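Local coordinates for protein alkaline phosphatase (Antarctic bacterium, PDB 2W5V) that probably hydrolyses phosphate monoesters at alkaline pH, using zinc and magnesium ions and a phosphorylated enzyme intermediate, at residues S132-T137 with N172-R177; I154-T159 with D179-L184. The protein carries 1 engineered substitution. One frame throughout, in Å; residues are numbered along the deposited sequence.

Contact 1: S132-T137 with N172-R177; sequences SITDAT and NYFTKR. Engineered in segment 132-137: Asp135 (natural residue His). With MG (magnesium ion), chain I.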
loop_
_atom_site.group_PDB
_atom_site.type_symbol
_atom_site.label_atom_id
_atom_site.label_comp_id
_atom_site.label_asym_id
_atom_site.label_seq_id
_atom_site.Cartn_x
_atom_site.Cartn_y
_atom_site.Cartn_z
ATOM N N SER B 132 19.481 -12.267 15.046
ATOM C CA SER B 132 20.818 -11.991 15.545
ATOM C C SER B 132 21.115 -10.518 15.291
ATOM O O SER B 132 20.646 -9.935 14.306
ATOM C CB SER B 132 21.846 -12.869 14.830
ATOM O OG SER B 132 23.160 -12.379 15.033
ATOM N N ILE B 133 21.915 -9.905 16.155
ATOM C CA ILE B 133 22.283 -8.515 15.924
ATOM C C ILE B 133 23.192 -8.383 14.695
ATOM O O ILE B 133 23.439 -7.276 14.203
ATOM C CB ILE B 133 22.934 -7.877 17.171
ATOM C CG1 ILE B 133 22.813 -6.352 17.107
ATOM C CG2 ILE B 133 24.376 -8.330 17.332
ATOM C CD1 ILE B 133 21.380 -5.847 17.338
ATOM N N THR B 134 23.672 -9.517 14.192
ATOM C CA THR B 134 24.605 -9.517 13.065
ATOM C C THR B 134 23.871 -9.786 11.761
ATOM O O THR B 134 24.496 -9.859 10.694
ATOM C CB THR B 134 25.685 -10.598 13.216
ATOM O OG1 THR B 134 25.063 -11.891 13.251
ATOM C CG2 THR B 134 26.494 -10.382 14.494
ATOM N N ASP B 135 22.552 -9.961 11.847
ATOM C CA ASP B 135 21.737 -10.197 10.653
ATOM C C ASP B 135 21.723 -8.965 9.755
ATOM O O ASP B 135 22.070 -7.865 10.187
ATOM C CB ASP B 135 20.307 -10.616 11.020
ATOM C CG ASP B 135 19.585 -11.296 9.864
ATOM O OD1 ASP B 135 20.247 -12.043 9.111
ATOM O OD2 ASP B 135 18.360 -11.081 9.701
ATOM N N ALA B 136 21.318 -9.151 8.501
ATOM C CA ALA B 136 21.496 -8.123 7.480
ATOM C C ALA B 136 20.937 -6.748 7.865
ATOM O O ALA B 136 21.585 -5.727 7.630
ATOM C CB ALA B 136 20.901 -8.589 6.140
ATOM N N THR B 137 19.737 -6.713 8.443
ATOM C CA THR B 137 19.092 -5.433 8.731
ATOM C C THR B 137 19.832 -4.584 9.789
ATOM O O THR B 137 20.219 -3.444 9.500
ATOM C CB THR B 137 17.598 -5.608 9.107
ATOM O OG1 THR B 137 16.983 -6.501 8.179
ATOM C CG2 THR B 137 16.873 -4.269 9.051
ATOM N N ASN B 172 26.425 -16.217 19.633
ATOM C CA ASN B 172 27.335 -17.125 18.949
ATOM C C ASN B 172 28.418 -16.406 18.145
ATOM O O ASN B 172 29.570 -16.840 18.115
ATOM C CB ASN B 172 26.561 -18.075 18.025
ATOM C CG ASN B 172 25.970 -19.264 18.766
ATOM O OD1 ASN B 172 26.267 -19.492 19.939
ATOM N ND2 ASN B 172 25.128 -20.031 18.074
ATOM N N TYR B 173 28.050 -15.313 17.485
ATOM C CA TYR B 173 28.988 -14.606 16.605
ATOM C C TYR B 173 30.046 -13.812 17.374
ATOM O O TYR B 173 31.029 -13.332 16.797
ATOM C CB TYR B 173 28.213 -13.736 15.610
ATOM C CG TYR B 173 27.238 -14.580 14.825
ATOM C CD1 TYR B 173 25.904 -14.678 15.207
ATOM C CD2 TYR B 173 27.667 -15.334 13.737
ATOM C CE1 TYR B 173 25.018 -15.483 14.506
ATOM C CE2 TYR B 173 26.788 -16.134 13.030
ATOM C CZ TYR B 173 25.469 -16.207 13.420
ATOM O OH TYR B 173 24.600 -17.008 12.719
ATOM N N PHE B 174 29.854 -13.709 18.683
ATOM C CA PHE B 174 30.803 -13.026 19.556
ATOM C C PHE B 174 31.639 -13.975 20.432
ATOM O O PHE B 174 32.777 -13.659 20.785
ATOM C CB PHE B 174 30.065 -12.025 20.449
ATOM C CG PHE B 174 29.460 -10.877 19.699
ATOM C CD1 PHE B 174 30.135 -9.673 19.584
ATOM C CD2 PHE B 174 28.218 -11.002 19.100
ATOM C CE1 PHE B 174 29.578 -8.611 18.889
ATOM C CE2 PHE B 174 27.656 -9.943 18.401
ATOM C CZ PHE B 174 28.335 -8.747 18.299
ATOM N N THR B 175 31.082 -15.128 20.786
ATOM C CA THR B 175 31.727 -15.991 21.772
ATOM C C THR B 175 31.945 -17.437 21.333
ATOM O O THR B 175 32.557 -18.217 22.062
ATOM C CB THR B 175 30.933 -16.028 23.083
ATOM O OG1 THR B 175 29.721 -16.762 22.880
ATOM C CG2 THR B 175 30.613 -14.623 23.557
ATOM N N LYS B 176 31.426 -17.805 20.170
ATOM C CA LYS B 176 31.612 -19.159 19.660
ATOM C C LYS B 176 31.879 -19.104 18.167
ATOM O O LYS B 176 31.092 -19.602 17.359
ATOM C CB LYS B 176 30.394 -20.031 19.980
ATOM C CG LYS B 176 30.127 -20.157 21.477
ATOM C CD LYS B 176 28.906 -21.007 21.780
ATOM C CE LYS B 176 28.589 -20.982 23.270
ATOM N NZ LYS B 176 27.424 -21.844 23.615
ATOM N N ARG B 177 33.004 -18.485 17.820
ATOM C CA ARG B 177 33.346 -18.183 16.436
ATOM C C ARG B 177 34.282 -19.238 15.859
ATOM O O ARG B 177 34.982 -19.934 16.597
ATOM C CB ARG B 177 34.018 -16.811 16.356
ATOM C CG ARG B 177 33.194 -15.667 16.943
ATOM C CD ARG B 177 34.073 -14.485 17.353
ATOM N NE ARG B 177 34.958 -14.050 16.275
ATOM C CZ ARG B 177 34.643 -13.138 15.358
ATOM N NH1 ARG B 177 33.450 -12.549 15.370
ATOM N NH2 ARG B 177 35.524 -12.817 14.421
HETATM MG MG MG I . 15.979 -8.401 8.634
HETATM O O HOH W 1 17.571 -8.698 10.251
HETATM O O HOH W 2 17.341 -9.727 7.329
HETATM O O HOH W 3 14.835 -10.210 9.127
#
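Thr134 and Tyr173 mark the nearest approach of the two backbones, with their CA atoms 7.6 Å apart, where a type I beta turn from Ser132 to Asp135 faces the short helix 172-175. In the alpha/beta fold of alkaline phosphatases, this turn leads from strand 124-129 of the central sheet into helix 136-139, while helix 172-175 follows the adjacent parallel strand 165-169. Thr134 OG1 lies over one face of the Tyr173 ring, offset toward its rim and 3.5 Å from CD1. With chi1 at 61°, this hydroxyl sits between the backbone N and the carbonyl carbon, which sets CG2 beside Tyr173 CB and Phe174 CE2. Ser132 OG approaches the tyrosine ring obliquely and donates a hydrogen bond of 2.7 Å to Thr134 OG1, which is also bonded to Glu151; the phenol OH of Tyr173 is hydrogen-bonded to Glu218. Ile133 CG2 meets the edge of the Phe174 ring, 3.8 Å from CE2. A valine in place of Thr134 would probably leave Ser132 OG without its acceptor and Glu151 without its hydroxyl partner. At the far end of 132-137, Thr137 OG1 binds magnesium at 2.2 Å. The engineered Asp135 is not a direct ligand: its OD2 accepts a 2.6 Å hydrogen bond from water 1, which itself coordinates the ion.

Contact 2: I154-T159 with D179-L184; sequences IAMDMT and DKKDVL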
loop_
_atom_site.group_PDB
_atom_site.type_symbol
_atom_site.label_atom_id
_atom_site.label_comp_id
_atom_site.label_asym_id
_atom_site.label_seq_id
_atom_site.Cartn_x
_atom_site.Cartn_y
_atom_site.Cartn_z
ATOM N N ILE B 154 31.093 -9.016 10.786
ATOM C CA ILE B 154 30.125 -8.016 11.206
ATOM C C ILE B 154 30.142 -7.829 12.722
ATOM O O ILE B 154 30.103 -6.700 13.219
ATOM C CB ILE B 154 28.709 -8.374 10.701
ATOM C CG1 ILE B 154 28.622 -8.062 9.206
ATOM C CG2 ILE B 154 27.645 -7.601 11.476
ATOM C CD1 ILE B 154 27.463 -8.715 8.493
ATOM N N ALA B 155 30.213 -8.934 13.456
ATOM C CA ALA B 155 30.322 -8.859 14.909
ATOM C C ALA B 155 31.561 -8.064 15.329
ATOM O O ALA B 155 31.492 -7.203 16.207
ATOM C CB ALA B 155 30.359 -10.251 15.510
ATOM N N MET B 156 32.698 -8.354 14.707
ATOM C CA MET B 156 33.907 -7.592 14.990
ATOM C C MET B 156 33.726 -6.109 14.644
ATOM O O MET B 156 34.251 -5.246 15.347
ATOM C CB MET B 156 35.108 -8.162 14.229
ATOM C CG MET B 156 36.409 -7.441 14.536
ATOM S SD MET B 156 37.024 -7.847 16.186
ATOM C CE MET B 156 37.364 -9.595 15.987
ATOM N N ASP B 157 32.997 -5.817 13.563
ATOM C CA ASP B 157 32.704 -4.430 13.184
ATOM C C ASP B 157 31.937 -3.687 14.283
ATOM O O ASP B 157 32.104 -2.477 14.462
ATOM C CB ASP B 157 31.899 -4.372 11.880
ATOM C CG ASP B 157 32.733 -4.710 10.650
ATOM O OD1 ASP B 157 33.985 -4.703 10.734
ATOM O OD2 ASP B 157 32.128 -4.973 9.587
ATOM N N MET B 158 31.084 -4.409 15.003
ATOM C CA MET B 158 30.335 -3.809 16.105
ATOM C C MET B 158 31.285 -3.138 17.091
ATOM O O MET B 158 31.019 -2.042 17.585
ATOM C CB MET B 158 29.479 -4.863 16.822
ATOM C CG MET B 158 28.783 -4.362 18.094
ATOM S SD MET B 158 27.446 -3.209 17.733
ATOM C CE MET B 158 26.145 -4.351 17.266
ATOM N N THR B 159 32.406 -3.795 17.363
ATOM C CA THR B 159 33.363 -3.289 18.338
ATOM C C THR B 159 34.045 -2.005 17.870
ATOM O O THR B 159 34.675 -1.311 18.667
ATOM C CB THR B 159 34.440 -4.351 18.686
ATOM O OG1 THR B 159 35.440 -4.387 17.657
ATOM C CG2 THR B 159 33.796 -5.728 18.841
ATOM N N ASP B 179 36.895 -18.611 14.244
ATOM C CA ASP B 179 38.265 -18.132 14.456
ATOM C C ASP B 179 38.636 -18.124 15.937
ATOM O O ASP B 179 39.696 -17.629 16.316
ATOM C CB ASP B 179 38.459 -16.733 13.862
ATOM C CG ASP B 179 37.631 -15.670 14.575
ATOM O OD1 ASP B 179 36.902 -16.017 15.528
ATOM O OD2 ASP B 179 37.710 -14.484 14.179
ATOM N N LYS B 180 37.738 -18.647 16.763
ATOM C CA LYS B 180 37.985 -18.840 18.192
ATOM C C LYS B 180 38.262 -17.557 18.992
ATOM O O LYS B 180 38.511 -17.624 20.192
ATOM C CB LYS B 180 39.118 -19.851 18.406
ATOM C CG LYS B 180 39.022 -20.618 19.718
ATOM C CD LYS B 180 40.334 -21.324 20.078
ATOM C CE LYS B 180 40.777 -22.323 19.009
ATOM N NZ LYS B 180 41.544 -21.686 17.897
ATOM N N LYS B 181 38.216 -16.398 18.341
ATOM C CA LYS B 181 38.433 -15.127 19.032
ATOM C C LYS B 181 37.281 -14.792 19.981
ATOM O O LYS B 181 36.119 -15.076 19.677
ATOM C CB LYS B 181 38.571 -13.988 18.027
ATOM C CG LYS B 181 39.839 -13.999 17.212
ATOM C CD LYS B 181 39.876 -12.785 16.298
ATOM C CE LYS B 181 41.196 -12.686 15.549
ATOM N NZ LYS B 181 41.258 -11.447 14.724
ATOM N N ASP B 182 37.601 -14.174 21.118
ATOM C CA ASP B 182 36.574 -13.701 22.050
ATOM C C ASP B 182 36.265 -12.236 21.791
ATOM O O ASP B 182 36.943 -11.351 22.311
ATOM C CB ASP B 182 37.006 -13.878 23.509
ATOM C CG ASP B 182 35.993 -13.290 24.494
ATOM O OD1 ASP B 182 34.928 -12.807 24.046
ATOM O OD2 ASP B 182 36.261 -13.311 25.717
ATOM N N VAL B 183 35.234 -11.982 20.994
ATOM C CA VAL B 183 34.909 -10.619 20.594
ATOM C C VAL B 183 34.113 -9.895 21.675
ATOM O O VAL B 183 34.105 -8.665 21.743
ATOM C CB VAL B 183 34.142 -10.601 19.259
ATOM C CG1 VAL B 183 33.813 -9.184 18.861
ATOM C CG2 VAL B 183 34.972 -11.278 18.180
ATOM N N LEU B 184 33.450 -10.669 22.526
ATOM C CA LEU B 184 32.738 -10.117 23.661
ATOM C C LEU B 184 33.698 -9.268 24.489
ATOM O O LEU B 184 33.379 -8.140 24.871
ATOM C CB LEU B 184 32.186 -11.250 24.527
ATOM C CG LEU B 184 30.755 -11.088 25.036
ATOM C CD1 LEU B 184 30.604 -11.802 26.362
ATOM C CD2 LEU B 184 30.386 -9.622 25.170
#
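Met156 and Val183 place their CA atoms 6.4 Å apart, where helix 151-158 runs past the loop leading into helix 183-188. In the alpha/beta fold, helix 151-158 lies in the connection from strand 124-129 to the neighbouring parallel strand 165-169, and helix 183-188 in the one from 165-169 to the outermost strand 192-195. Val183 points toward the helix and spreads its two methyls over different partners. CG2 meets the terminal methyl of Met156, 3.7 Å from CE, whereas CG1 presses against Thr159 CG2 at 3.5 Å, a close fit for two methyl carbons, and passes Ala155 O at 4.0 Å. With CG turned opposite the backbone N (chi1 -177°), Met156 bends at its next two torsions to bring CE up against Val183 and Lys181. CE lies 4.1 Å from Lys181 CD, the two side chains crossing at about a right angle. Thr159 OG1 donates to Met156 O at 2.7 Å, in the carbonyl plane, leaving its methyl to meet the valine. Within 179-184, Asp179 OD1 accepts from Lys181 N at 3.1 Å in an Asx turn, the donor well above the carboxylate plane, while OD2 pairs with Arg177. These polar bonds lie within one segment or run to its chain neighbours, whereas methyl and methylene packing joins 154-159 to 179-184, implying cohesion that depends on shape fit rather than charge.

Overall arrangement
Contacts 1 and 2 have their centres about 9 Å apart, and their segments alternate along the chain. Segment 172-177 is the bridge: Phe174 O probably accepts a hydrogen bond from Val183 N at 3.0 Å, Tyr173 O packs 3.4 Å from Ala155 CB, and Arg177 NE lies 3.4 Å from Val183 CG2. Contact 1 reaches the metal centre, since Thr137 shares the magnesium ion with Asp43 and Glu254, and the side chain of Ser132 is about 14 Å from a zinc ion. Contact 2, centred about 22 Å from the centre of the chain against about 16 Å for contact 1, is packing between two helical connections; its Asp157 binds a further magnesium in another structure of this protein, an ion not bound to this chain here.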